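Local coordinates for protein inositol-1,4,5-trisphosphate 5-phosphatase 1 (PDB 1I9Z) that removes the 5-phosphate from soluble and lipid inositol phosphates through its catalytic domain, so controlling phosphoinositide levels in fission yeast, at residues A[84-89]-A[115-119]. Sequence-based numbering, arbitrary orientation.
Sequences WESCVK and LMIFC
Phe118 and Met116 bury the most surface here, reaching from one face of strand 115-119 to helix 84-89. The segment axes come no closer than 10.3 Å, and no hydrogen bond crosses between them, so side chains bridge the gap. The outer end of the Phe118 ring meets three helix residues. Val88 CG1 comes obliquely to Phe118 CE1 at 3.5 Å, the carbonyl O of Glu85 lies 3.9 Å from Phe118 CZ, and Lys89 NZ stands at the ring edge, 3.7 Å from Phe118 CE2. That position, at the edge and near the ring plane, is not the over-the-face placement of a cation-pi contact. Lys89 gets there because its chain, extended through chi2, bends back at chi3 (-70°) and chi4 (72°), and its ammonium makes a weak hydrogen bond to Gln104.

Met116 ends on the preceding turn. Its CE packs 3.5 Å from Glu85 CG, and a bend at chi3 (72°) turns this methyl along the helix, bringing CE within 4.3 Å of Trp84 CB. Glu85 thus offers its aliphatic part to the thioether, while its buried carboxylate is held by Arg81 and Ser107. A serine in place of Phe118 would probably open a gap beside Val88 CG1 and leave Lys89 CB and the bent end of its chain without the ring edge they lie against.

Strand 113-120 runs between 57-63 and 102-110 in one sheet of the DNase I-like domain. Helix 78-94 covers the Met116 and Phe118 face, whereas Leu115 and Ile117 pack against strand 147-155 of the second sheet, placing this contact on the outer side of the two-sheet core.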
loop_
_atom_site.group_PDB
_atom_site.type_symbol
_atom_site.label_atom_id
_atom_site.label_comp_id
_atom_site.label_asym_id
_atom_site.label_seq_id
_atom_site.Cartn_x
_atom_site.Cartn_y
_atom_site.Cartn_z
ATOM N N TRP A 84 -12.274 -7.474 13.270
ATOM C CA TRP A 84 -11.504 -7.813 12.089
ATOM C C TRP A 84 -10.051 -8.059 12.481
ATOM O O TRP A 84 -9.440 -9.013 12.004
ATOM C CB TRP A 84 -11.595 -6.663 11.035
ATOM C CG TRP A 84 -12.891 -6.706 10.366
ATOM C CD1 TRP A 84 -13.928 -5.842 10.516
ATOM C CD2 TRP A 84 -13.274 -7.644 9.361
ATOM N NE1 TRP A 84 -14.930 -6.162 9.630
ATOM C CE2 TRP A 84 -14.561 -7.279 8.920
ATOM C CE3 TRP A 84 -12.640 -8.767 8.787
ATOM C CZ2 TRP A 84 -15.268 -7.991 7.910
ATOM C CZ3 TRP A 84 -13.331 -9.479 7.756
ATOM C CH2 TRP A 84 -14.639 -9.073 7.345
ATOM N N GLU A 85 -9.488 -7.201 13.333
ATOM C CA GLU A 85 -8.104 -7.424 13.787
ATOM C C GLU A 85 -7.945 -8.801 14.404
ATOM O O GLU A 85 -6.948 -9.505 14.179
ATOM C CB GLU A 85 -7.660 -6.389 14.868
ATOM C CG GLU A 85 -7.626 -4.951 14.293
ATOM C CD GLU A 85 -7.340 -3.881 15.327
ATOM O OE1 GLU A 85 -7.110 -4.218 16.507
ATOM O OE2 GLU A 85 -7.348 -2.692 14.973
ATOM N N SER A 86 -8.889 -9.136 15.281
ATOM C CA SER A 86 -8.800 -10.432 15.939
ATOM C C SER A 86 -8.923 -11.537 14.889
ATOM O O SER A 86 -8.243 -12.594 15.004
ATOM C CB SER A 86 -9.962 -10.552 16.981
ATOM O OG SER A 86 -10.081 -11.897 17.399
ATOM N N CYS A 87 -9.803 -11.343 13.899
ATOM C CA CYS A 87 -9.941 -12.390 12.868
ATOM C C CYS A 87 -8.676 -12.573 12.034
ATOM O O CYS A 87 -8.250 -13.698 11.753
ATOM C CB CYS A 87 -11.126 -12.138 11.927
ATOM S SG CYS A 87 -12.746 -12.356 12.672
ATOM N N VAL A 88 -8.069 -11.465 11.592
ATOM C CA VAL A 88 -6.857 -11.590 10.807
ATOM C C VAL A 88 -5.724 -12.211 11.617
ATOM O O VAL A 88 -4.998 -13.128 11.143
ATOM C CB VAL A 88 -6.437 -10.178 10.269
ATOM C CG1 VAL A 88 -5.105 -10.274 9.549
ATOM C CG2 VAL A 88 -7.529 -9.643 9.362
ATOM N N LYS A 89 -5.560 -11.750 12.857
ATOM C CA LYS A 89 -4.507 -12.283 13.697
ATOM C C LYS A 89 -4.704 -13.798 13.897
ATOM O O LYS A 89 -3.746 -14.558 13.847
ATOM C CB LYS A 89 -4.537 -11.571 15.065
ATOM C CG LYS A 89 -3.360 -11.863 16.038
ATOM C CD LYS A 89 -3.549 -11.113 17.437
ATOM C CE LYS A 89 -3.366 -9.515 17.352
ATOM N NZ LYS A 89 -4.441 -8.613 16.664
ATOM N N LEU A 115 -6.632 0.596 8.633
ATOM C CA LEU A 115 -5.369 0.024 8.161
ATOM C C LEU A 115 -4.764 -0.718 9.346
ATOM O O LEU A 115 -4.709 -0.195 10.464
ATOM C CB LEU A 115 -4.374 1.160 7.722
ATOM C CG LEU A 115 -3.055 0.647 7.127
ATOM C CD1 LEU A 115 -3.356 -0.100 5.741
ATOM C CD2 LEU A 115 -2.069 1.879 6.935
ATOM N N MET A 116 -4.358 -1.958 9.131
ATOM C CA MET A 116 -3.733 -2.673 10.222
ATOM C C MET A 116 -2.539 -3.404 9.645
ATOM O O MET A 116 -2.607 -3.979 8.514
ATOM C CB MET A 116 -4.737 -3.653 10.873
ATOM C CG MET A 116 -5.358 -4.588 9.879
ATOM S SD MET A 116 -6.801 -5.550 10.644
ATOM C CE MET A 116 -7.995 -4.406 10.813
ATOM N N ILE A 117 -1.438 -3.398 10.403
ATOM C CA ILE A 117 -0.208 -4.005 9.907
ATOM C C ILE A 117 0.291 -5.079 10.897
ATOM O O ILE A 117 0.362 -4.826 12.119
ATOM C CB ILE A 117 0.864 -2.889 9.700
ATOM C CG1 ILE A 117 0.404 -1.917 8.576
ATOM C CG2 ILE A 117 2.244 -3.583 9.287
ATOM C CD1 ILE A 117 1.483 -0.871 8.194
ATOM N N PHE A 118 0.523 -6.291 10.363
ATOM C CA PHE A 118 1.039 -7.409 11.148
ATOM C C PHE A 118 2.417 -7.824 10.640
ATOM O O PHE A 118 2.693 -7.718 9.437
ATOM C CB PHE A 118 0.116 -8.607 11.032
ATOM C CG PHE A 118 -1.267 -8.355 11.525
ATOM C CD1 PHE A 118 -2.236 -7.794 10.686
ATOM C CD2 PHE A 118 -1.617 -8.708 12.828
ATOM C CE1 PHE A 118 -3.531 -7.596 11.160
ATOM C CE2 PHE A 118 -2.923 -8.505 13.288
ATOM C CZ PHE A 118 -3.851 -7.953 12.451
ATOM N N CYS A 119 3.309 -8.280 11.504
ATOM C CA CYS A 119 4.608 -8.769 10.998
ATOM C C CYS A 119 4.973 -10.001 11.801
ATOM O O CYS A 119 4.371 -10.273 12.878
ATOM C CB CYS A 119 5.713 -7.716 11.151
ATOM S SG CYS A 119 5.943 -7.103 12.842
#